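Local coordinates for catechol 1,2-dioxygenase (Burkholderia vietnamiensis, PDB 5TD3), which probably catalyses the ring-opening dioxygenation of catechol between its two hydroxyl-bearing carbons, and carries phospholipid bound at its helical dimer interface, at residues G37-R40 and T41-I44; D79-A82 and A83-A86. One frame throughout, in Å; residues are numbered along the deposited sequence.

Contact 1: residues G37-R40 and T41-I44; sequences GDAR and TQQI. With PTY (phosphatidylethanolamine), chain J.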
ATOM      1  N   GLY A  37      22.799  -2.458   1.792  1.00 40.49           N
ATOM      2  CA  GLY A  37      21.512  -2.401   1.122  1.00 36.63           C
ATOM      3  C   GLY A  37      21.538  -2.923  -0.309  1.00 37.06           C
ATOM      4  O   GLY A  37      22.585  -3.229  -0.891  1.00 40.32           O
ATOM      5  N   ASP A  38      20.336  -3.030  -0.884  1.00 34.16           N
ATOM      6  CA  ASP A  38      20.138  -3.512  -2.248  1.00 34.52           C
ATOM      7  C   ASP A  38      20.067  -2.332  -3.208  1.00 33.34           C
ATOM      8  O   ASP A  38      19.156  -1.491  -3.110  1.00 30.37           O
ATOM      9  CB  ASP A  38      18.875  -4.364  -2.341  1.00 32.76           C
ATOM     10  CG  ASP A  38      18.632  -4.907  -3.734  1.00 35.80           C
ATOM     11  OD1 ASP A  38      19.413  -5.763  -4.189  1.00 38.60           O
ATOM     12  OD2 ASP A  38      17.633  -4.524  -4.363  1.00 31.70           O
ATOM     13  N   ALA A  39      21.021  -2.278  -4.142  1.00 27.91           N
ATOM     14  CA  ALA A  39      21.143  -1.119  -5.019  1.00 25.88           C
ATOM     15  C   ALA A  39      19.897  -0.931  -5.869  1.00 22.63           C
ATOM     16  O   ALA A  39      19.458   0.203  -6.106  1.00 24.35           O
ATOM     17  CB  ALA A  39      22.376  -1.265  -5.909  1.00 28.46           C
ATOM     18  N   ARG A  40      19.316  -2.025  -6.345  1.00 22.03           N
ATOM     19  CA  ARG A  40      18.129  -1.895  -7.188  1.00 19.43           C
ATOM     20  C   ARG A  40      16.942  -1.359  -6.400  1.00 20.44           C
ATOM     21  O   ARG A  40      16.181  -0.525  -6.909  1.00 21.60           O
ATOM     22  CB  ARG A  40      17.800  -3.233  -7.835  1.00 27.39           C
ATOM     23  CG  ARG A  40      16.543  -3.200  -8.665  1.00 20.60           C
ATOM     24  CD  ARG A  40      16.614  -2.194  -9.808  1.00 23.22           C
ATOM     25  NE  ARG A  40      15.529  -2.491 -10.747  1.00 17.96           N
ATOM     26  CZ  ARG A  40      15.287  -1.825 -11.868  1.00 24.62           C
ATOM     27  NH1 ARG A  40      16.040  -0.781 -12.196  1.00 22.02           N
ATOM     28  NH2 ARG A  40      14.282  -2.214 -12.658  1.00 21.73           N
ATOM     29  N   THR A  41      16.761  -1.825  -5.159  1.00 17.92           N
ATOM     30  CA  THR A  41      15.695  -1.281  -4.326  1.00 21.06           C
ATOM     31  C   THR A  41      15.934   0.196  -4.026  1.00 18.48           C
ATOM     32  O   THR A  41      14.999   1.005  -4.058  1.00 20.06           O
ATOM     33  CB  THR A  41      15.584  -2.078  -3.025  1.00 21.66           C
ATOM     34  OG1 THR A  41      15.329  -3.454  -3.327  1.00 27.25           O
ATOM     35  CG2 THR A  41      14.440  -1.549  -2.174  1.00 21.68           C
ATOM     36  N   GLN A  42      17.176   0.565  -3.710  1.00 20.22           N
ATOM     37  CA  GLN A  42      17.488   1.976  -3.481  1.00 23.88           C
ATOM     38  C   GLN A  42      17.177   2.814  -4.713  1.00 25.62           C
ATOM     39  O   GLN A  42      16.660   3.930  -4.600  1.00 20.23           O
ATOM     40  CB  GLN A  42      18.956   2.127  -3.080  1.00 22.78           C
ATOM     41  CG  GLN A  42      19.251   1.473  -1.754  1.00 24.84           C
ATOM     42  CD  GLN A  42      20.724   1.271  -1.528  1.00 23.39           C
ATOM     43  OE1 GLN A  42      21.515   1.172  -2.482  1.00 24.46           O
ATOM     44  NE2 GLN A  42      21.113   1.217  -0.260  1.00 28.97           N
ATOM     45  N   GLN A  43      17.501   2.298  -5.897  1.00 21.75           N
ATOM     46  CA  GLN A  43      17.233   3.029  -7.129  1.00 22.23           C
ATOM     47  C   GLN A  43      15.737   3.261  -7.322  1.00 24.13           C
ATOM     48  O   GLN A  43      15.303   4.376  -7.630  1.00 19.70           O
ATOM     49  CB  GLN A  43      17.830   2.265  -8.314  1.00 22.77           C
ATOM     50  CG  GLN A  43      17.510   2.898  -9.647  1.00 27.06           C
ATOM     51  CD  GLN A  43      17.741   1.970 -10.825  1.00 24.95           C
ATOM     52  OE1 GLN A  43      17.956   0.758 -10.668  1.00 24.08           O
ATOM     53  NE2 GLN A  43      17.709   2.542 -12.025  1.00 28.05           N
ATOM     54  N   ILE A  44      14.929   2.222  -7.115  1.00 20.03           N
ATOM     55  CA  ILE A  44      13.494   2.333  -7.355  1.00 16.99           C
ATOM     56  C   ILE A  44      12.844   3.221  -6.304  1.00 21.70           C
ATOM     57  O   ILE A  44      11.993   4.055  -6.627  1.00 18.69           O
ATOM     58  CB  ILE A  44      12.865   0.929  -7.400  1.00 16.64           C
ATOM     59  CG1 ILE A  44      13.333   0.221  -8.681  1.00 16.98           C
ATOM     60  CG2 ILE A  44      11.346   0.989  -7.341  1.00 18.93           C
ATOM     61  CD1 ILE A  44      12.942  -1.230  -8.735  1.00 24.61           C
TER
HETATM   62  C1  PTY J 401      12.424  -7.856  -3.792  1.00 45.94           C
HETATM   63  C2  PTY J 401      10.257 -11.396   1.730  1.00 73.11           C
HETATM   64  C3  PTY J 401      10.982 -10.203   1.057  1.00 83.76           C
HETATM   65  O4  PTY J 401      13.024  -6.612  -4.214  1.00 44.19           O
HETATM   66  C5  PTY J 401      10.901  -8.738  -2.017  1.00 69.18           C
HETATM   67  C6  PTY J 401      11.721  -7.569  -2.490  1.00 56.49           C
HETATM   68  O7  PTY J 401      10.796  -6.469  -2.760  1.00 54.70           O
HETATM   69  C8  PTY J 401      10.431  -5.669  -1.746  1.00 54.48           C
HETATM   70  O10 PTY J 401      10.838  -5.786  -0.621  1.00 63.29           O
HETATM   71  C11 PTY J 401       9.441  -4.638  -2.209  1.00 47.54           C
HETATM   72  C12 PTY J 401       9.692  -3.226  -1.700  1.00 38.04           C
HETATM   73  C13 PTY J 401       8.750  -2.200  -2.326  1.00 34.78           C
HETATM   74  C14 PTY J 401       8.987  -0.787  -1.840  1.00 37.27           C
HETATM   75  C15 PTY J 401       8.216   0.307  -2.561  1.00 40.78           C
HETATM   76  C16 PTY J 401       8.508   1.683  -1.981  1.00 45.22           C
HETATM   77  C17 PTY J 401       7.882   2.868  -2.692  1.00 40.24           C
HETATM   78  C18 PTY J 401       8.301   4.202  -2.090  1.00 34.90           C
HETATM   79  C19 PTY J 401       7.667   5.457  -2.681  1.00 34.99           C
HETATM   80  C20 PTY J 401       6.237   5.757  -2.254  1.00 44.71           C
HETATM   81  C21 PTY J 401       5.185   4.973  -3.022  1.00 58.72           C
HETATM   82  C22 PTY J 401       3.747   5.460  -2.855  1.00 63.71           C
HETATM   83  C23 PTY J 401       2.737   4.748  -3.750  1.00 59.94           C
HETATM   84  C24 PTY J 401       3.158   4.680  -5.211  1.00 54.56           C
HETATM   85  C25 PTY J 401       3.452   6.033  -5.840  1.00 52.73           C
HETATM   86  C26 PTY J 401       4.343   5.957  -7.070  1.00 48.41           C
HETATM   87  C27 PTY J 401       4.872   7.303  -7.512  1.00 45.57           C
HETATM   88  C28 PTY J 401       3.760   8.250  -7.898  1.00 51.67           C
HETATM   89  C29 PTY J 401       4.206   9.686  -7.909  1.00 54.79           C
HETATM   90  C30 PTY J 401      12.792  -6.204  -5.462  1.00 44.61           C
HETATM   91  C31 PTY J 401      13.308  -4.812  -5.681  1.00 43.19           C
HETATM   92  O30 PTY J 401      12.232  -6.871  -6.289  1.00 43.04           O
HETATM   93  C32 PTY J 401      12.283  -3.740  -5.333  1.00 34.58           C
HETATM   94  C33 PTY J 401      11.132  -3.698  -6.317  1.00 29.01           C
HETATM   95  C34 PTY J 401      10.019  -2.741  -5.932  1.00 31.94           C
HETATM   96  C35 PTY J 401       9.036  -2.494  -7.058  1.00 28.70           C
HETATM   97  C36 PTY J 401       7.863  -1.616  -6.684  1.00 35.13           C
HETATM   98  C37 PTY J 401       7.076  -1.144  -7.886  1.00 38.80           C
HETATM   99  C38 PTY J 401       5.728  -0.578  -7.529  1.00 40.61           C
HETATM  100  C39 PTY J 401       4.682  -1.643  -7.276  1.00 43.04           C
HETATM  101  C40 PTY J 401       3.660  -1.288  -6.217  1.00 48.37           C
HETATM  102  C41 PTY J 401       3.074   0.106  -6.327  1.00 51.44           C
HETATM  103  C42 PTY J 401       3.702   1.111  -5.373  1.00 59.52           C
HETATM  104  C43 PTY J 401       4.118   0.491  -4.052  1.00 62.39           C
HETATM  105  C44 PTY J 401       4.477   1.507  -3.002  1.00 60.61           C
HETATM  106  P1  PTY J 401      12.066 -11.144  -1.310  1.00 99.97           P
HETATM  107  O11 PTY J 401      12.073 -10.725   0.253  1.00 93.78           O
HETATM  108  O12 PTY J 401      11.057 -12.283  -1.482  1.00104.05           O
HETATM  109  O13 PTY J 401      13.399 -11.663  -1.711  1.00100.59           O
HETATM  110  O14 PTY J 401      11.609  -9.965  -2.298  1.00 85.79           O
HETATM  111  N1  PTY J 401       9.251 -11.866   0.776  1.00 68.20           N
HETATM  112  O   HOH W   1      17.473   0.925 -14.708  1.00 28.15           O

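Contact 2: residues D79-A82 and A83-A86; sequences DGEA and ALLA. With PTY (phosphatidylethanolamine), chain G.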
ATOM      1  N   ASP A  79      -7.016  -5.890   3.780  1.00 15.63           N
ATOM      2  CA  ASP A  79      -7.924  -6.679   2.952  1.00 14.73           C
ATOM      3  C   ASP A  79      -7.200  -7.674   2.054  1.00 14.80           C
ATOM      4  O   ASP A  79      -7.873  -8.465   1.386  1.00 18.27           O
ATOM      5  CB  ASP A  79      -8.786  -5.776   2.061  1.00 15.28           C
ATOM      6  CG  ASP A  79      -9.816  -4.987   2.839  1.00 22.95           C
ATOM      7  OD1 ASP A  79     -10.106  -5.350   4.004  1.00 23.49           O
ATOM      8  OD2 ASP A  79     -10.344  -4.003   2.272  1.00 21.65           O
ATOM      9  N   GLY A  80      -5.870  -7.635   2.008  1.00 13.29           N
ATOM     10  CA  GLY A  80      -5.143  -8.506   1.096  1.00 16.93           C
ATOM     11  C   GLY A  80      -5.478  -8.287  -0.361  1.00 17.56           C
ATOM     12  O   GLY A  80      -5.459  -9.247  -1.137  1.00 17.66           O
ATOM     13  N   GLU A  81      -5.779  -7.039  -0.760  1.00 14.90           N
ATOM     14  CA  GLU A  81      -6.296  -6.736  -2.089  1.00 15.57           C
ATOM     15  C   GLU A  81      -5.327  -5.945  -2.959  1.00 14.70           C
ATOM     16  O   GLU A  81      -5.733  -5.461  -4.015  1.00 16.34           O
ATOM     17  CB  GLU A  81      -7.622  -5.969  -1.987  1.00 17.52           C
ATOM     18  CG  GLU A  81      -8.800  -6.853  -1.639  1.00 17.83           C
ATOM     19  CD  GLU A  81     -10.133  -6.150  -1.801  1.00 25.45           C
ATOM     20  OE1 GLU A  81     -10.165  -5.112  -2.482  1.00 21.19           O
ATOM     21  OE2 GLU A  81     -11.146  -6.651  -1.269  1.00 24.05           O
ATOM     22  N   ALA A  82      -4.051  -5.820  -2.576  1.00 14.50           N
ATOM     23  CA  ALA A  82      -3.160  -4.982  -3.379  1.00 15.75           C
ATOM     24  C   ALA A  82      -3.058  -5.483  -4.820  1.00 16.63           C
ATOM     25  O   ALA A  82      -2.952  -4.672  -5.747  1.00 16.07           O
ATOM     26  CB  ALA A  82      -1.767  -4.910  -2.750  1.00 16.20           C
ATOM     27  N   ALA A  83      -3.083  -6.812  -5.029  1.00 18.61           N
ATOM     28  CA  ALA A  83      -2.995  -7.337  -6.398  1.00 13.86           C
ATOM     29  C   ALA A  83      -4.303  -7.153  -7.160  1.00 14.49           C
ATOM     30  O   ALA A  83      -4.294  -7.033  -8.389  1.00 16.82           O
ATOM     31  CB  ALA A  83      -2.611  -8.813  -6.394  1.00 14.67           C
ATOM     32  N   LEU A  84      -5.424  -7.106  -6.452  1.00 14.46           N
ATOM     33  CA  LEU A  84      -6.693  -6.785  -7.089  1.00 15.73           C
ATOM     34  C   LEU A  84      -6.725  -5.330  -7.540  1.00 16.00           C
ATOM     35  O   LEU A  84      -7.249  -5.024  -8.615  1.00 16.61           O
ATOM     36  CB  LEU A  84      -7.843  -7.068  -6.125  1.00 16.43           C
ATOM     37  CG  LEU A  84      -9.239  -6.998  -6.736  1.00 21.46           C
ATOM     38  CD1 LEU A  84      -9.420  -8.076  -7.790  1.00 22.29           C
ATOM     39  CD2 LEU A  84     -10.279  -7.136  -5.627  1.00 32.25           C
ATOM     40  N   LEU A  85      -6.174  -4.416  -6.730  1.00 14.73           N
ATOM     41  CA  LEU A  85      -6.090  -3.020  -7.158  1.00 14.71           C
ATOM     42  C   LEU A  85      -5.091  -2.862  -8.304  1.00 11.56           C
ATOM     43  O   LEU A  85      -5.302  -2.041  -9.205  1.00 16.44           O
ATOM     44  CB  LEU A  85      -5.708  -2.112  -5.974  1.00 12.39           C
ATOM     45  CG  LEU A  85      -5.688  -0.613  -6.305  1.00 15.27           C
ATOM     46  CD1 LEU A  85      -7.089  -0.119  -6.664  1.00 18.10           C
ATOM     47  CD2 LEU A  85      -5.130   0.198  -5.132  1.00 19.22           C
ATOM     48  N   ALA A  86      -3.994  -3.632  -8.290  1.00 14.03           N
ATOM     49  CA  ALA A  86      -3.072  -3.594  -9.429  1.00 14.63           C
ATOM     50  C   ALA A  86      -3.810  -3.906 -10.723  1.00 16.67           C
ATOM     51  O   ALA A  86      -3.580  -3.267 -11.764  1.00 17.39           O
ATOM     52  CB  ALA A  86      -1.931  -4.583  -9.222  1.00 14.97           C
TER
HETATM   53  C1  PTY G 405     -10.637  11.089   0.727  1.00 58.81           C
HETATM   54  C2  PTY G 405      -8.698   9.074   6.391  1.00 61.49           C
HETATM   55  C3  PTY G 405     -10.238   8.948   6.199  1.00 77.83           C
HETATM   56  O4  PTY G 405      -9.985  11.463  -0.509  1.00 53.48           O
HETATM   57  C5  PTY G 405     -11.741   9.054   1.728  1.00 84.24           C
HETATM   58  C6  PTY G 405     -10.922   9.615   0.597  1.00 70.32           C
HETATM   59  O7  PTY G 405      -9.625   8.950   0.488  1.00 63.21           O
HETATM   60  C8  PTY G 405      -9.584   7.717  -0.034  1.00 60.09           C
HETATM   61  O10 PTY G 405     -10.542   7.000  -0.144  1.00 65.90           O
HETATM   62  C11 PTY G 405      -8.202   7.378  -0.494  1.00 48.85           C
HETATM   63  C12 PTY G 405      -8.179   7.025  -1.969  1.00 46.34           C
HETATM   64  C13 PTY G 405      -6.835   7.286  -2.605  1.00 42.32           C
HETATM   65  C14 PTY G 405      -5.686   6.693  -1.837  1.00 40.90           C
HETATM   66  C15 PTY G 405      -4.836   5.792  -2.690  1.00 42.03           C
HETATM   67  C16 PTY G 405      -4.307   6.460  -3.935  1.00 41.79           C
HETATM   68  C17 PTY G 405      -3.846   5.446  -4.949  1.00 35.28           C
HETATM   69  C18 PTY G 405      -3.125   6.023  -6.134  1.00 38.59           C
HETATM   70  C19 PTY G 405      -2.892   4.985  -7.214  1.00 43.56           C
HETATM   71  C20 PTY G 405      -2.005   5.456  -8.341  1.00 48.73           C
HETATM   72  C21 PTY G 405      -0.621   4.834  -8.365  1.00 46.88           C
HETATM   73  C22 PTY G 405       0.063   4.737  -7.018  1.00 51.71           C
HETATM   74  C23 PTY G 405       0.065   3.328  -6.455  1.00 56.87           C
HETATM   75  C24 PTY G 405      -0.541   2.308  -7.403  1.00 51.81           C
HETATM   76  C25 PTY G 405      -0.370   0.872  -6.966  1.00 45.96           C
HETATM   77  C26 PTY G 405      -1.438  -0.042  -7.518  1.00 42.16           C
HETATM   78  C27 PTY G 405      -1.111  -1.504  -7.337  1.00 45.25           C
HETATM   79  C28 PTY G 405      -0.773  -1.871  -5.918  1.00 47.25           C
HETATM   80  C29 PTY G 405      -1.918  -1.627  -4.979  1.00 56.45           C
HETATM   81  C30 PTY G 405      -8.971  12.328  -0.443  1.00 47.94           C
HETATM   82  C31 PTY G 405      -8.299  12.485  -1.778  1.00 42.69           C
HETATM   83  O30 PTY G 405      -8.649  12.903   0.561  1.00 51.82           O
HETATM   84  C32 PTY G 405      -6.776  12.385  -1.725  1.00 43.90           C
HETATM   85  C33 PTY G 405      -6.274  10.979  -1.471  1.00 41.84           C
HETATM   86  C34 PTY G 405      -5.027  10.590  -2.253  1.00 36.63           C
HETATM   87  C35 PTY G 405      -3.705  11.017  -1.635  1.00 36.21           C
HETATM   88  C36 PTY G 405      -2.539  10.077  -1.945  1.00 38.00           C
HETATM   89  C37 PTY G 405      -1.238  10.456  -1.248  1.00 36.45           C
HETATM   90  C38 PTY G 405      -0.141   9.394  -1.262  1.00 42.13           C
HETATM   91  C39 PTY G 405      -0.269   8.300  -0.206  1.00 39.66           C
HETATM   92  C40 PTY G 405       0.592   7.071  -0.467  1.00 44.38           C
HETATM   93  C41 PTY G 405       2.060   7.161  -0.054  1.00 49.35           C
HETATM   94  C42 PTY G 405       2.341   6.957   1.433  1.00 49.27           C
HETATM   95  C43 PTY G 405       3.348   5.850   1.757  1.00 48.18           C
HETATM   96  C44 PTY G 405       4.668   6.002   1.031  1.00 40.95           C
HETATM   97  P1  PTY G 405     -11.798   9.984   4.226  1.00108.92           P
HETATM   98  O11 PTY G 405     -10.659  10.054   5.359  1.00 97.00           O
HETATM   99  O12 PTY G 405     -12.902   9.014   4.686  1.00110.65           O
HETATM  100  O13 PTY G 405     -12.405  11.295   3.886  1.00113.58           O
HETATM  101  O14 PTY G 405     -11.091   9.333   2.981  1.00 97.94           O
HETATM  102  N1  PTY G 405      -8.389  10.336   7.097  1.00 41.93           N
HETATM  103  O   HOH W   2      -3.730  -9.113  -3.308  1.00 16.76           O

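Contact 1: residues G37-R40 and T41-I44
One carboxylate oxygen, Asp-38 OD2, takes two bonds from a single residue: Thr-41 gives it both its hydroxyl (OG1 to OD2 2.7 Å) and its backbone NH (N to OD2 2.9 Å). The hydroxyl arrives on the anti side of the carboxylate, close to its plane, whereas the NH comes from above that plane. With CG turned anti to the backbone N (chi1 -179°), the Asp-38 carboxylate reaches forward over the first turn, and its side chain crosses that of Thr-41 at about a right angle. Arg-225 of the second subunit adds to this corner, its NE bonding Thr-41 OG1 and its NH2 forming a long, weak ion pair with OD2. Asp-38 is thus the N-cap of helix 39-59, a long helix of the helical N-terminal region of catechol dioxygenases, and the main-chain bond from Gln-42 N to Asp-38 O opens the helical pattern. Two residues after the cap, the Arg-40 chain bends at chi2 (60°) and runs forward along the helix. Its NH1 donates to Gln-43 OE1 at 2.9 Å; the oxygen lies in the guanidinium plane, but NH1 stands above the amide carbonyl plane, the two flat groups being turned 61° apart. A water takes a bond from Gln-43 NE2 and a weak one from Arg-40 NH1. Over one guanidinium face lies the end of Ile-44, its CD1 3.5 Å from Arg-40 NE. The same NE forms a salt bridge with Glu-65 of the second subunit. Gln-42 turns its amide back toward the start of the helix, where NE2 bonds Thr-36 O of its own chain and Leu-226 O of the second subunit. Thr-41 and Ile-44 also border the lipid: phosphatidylethanolamine C31 lies 3.4 Å from Thr-41 OG1, and C33 of the same lipid 3.9 Å from Ile-44 CD1.

Contact 2: residues D79-A82 and A83-A86
The carbonyls of Glu-81 and Ala-82 accept from Leu-85 N and Ala-86 N, each at an N to O distance of 2.9 Å, making the first i to i+4 bonds of helix 82-88. Before them, Gly-80, at positive phi (61°), ends helix 63-78 in a Schellman motif, and Glu-81 is at once the N-cap of the next helix, making this a tight helix-to-helix joint. A water spans the turn, donating to Gly-80 O and accepting from Ala-83 N at 2.9 Å. The side chains of Glu-81 and Leu-84 run side by side and point the same way. Extended beyond CG, Glu-81 brings its carboxylate level with the leucine branch, and OE1 lies 3.7 Å from Leu-84 CD2; the same OE1 is hydrogen-bonded to Thr-219 of helix 218-226. Leu-84 also packs on Tyr-211, Cys-213 and Pro-214, while Leu-85, its CG anti to the backbone N (chi1 -176°), reaches Tyr-72, Leu-76 and Leu-222. Next to Leu-85, the helix meets the end of a phosphatidylethanolamine chain. The terminal lipid carbon C29 sits 3.7 Å from Leu-85 CD2 and 3.3 Å from Ala-82 O, and C27 lies 3.5 Å from Ala-86 CA. The small methyls of Ala-82 and Ala-86 let the acyl chain come close to the backbone, and they also pack on Val-70 and Trp-67 of the second subunit, respectively. Near the lipid tail, Ala-82 O is occupied by its helical bond to Ala-86 N, so the hydrocarbon meets a polar atom that already has a donor.

Overall arrangement
Contact 1 comes first along the chain, at the start of helix 39-59, and contact 2 follows at the joint between helix 63-78 and helix 82-88. Their centres are about 24 Å apart and their nearest atoms about 15 Å, so they do not touch. Both belong to the N-terminal catechol dioxygenase family region and face the second subunit. Contact 1 lies far out, about 28 Å from the centre of the chain; contact 2 is about 12 Å from it, beside helix 218-226. Each borders a different phosphatidylethanolamine, contact 1 near the ester end of one acyl chain and contact 2 at a tail end, so together they help line the lipid-filled helical dimer interface.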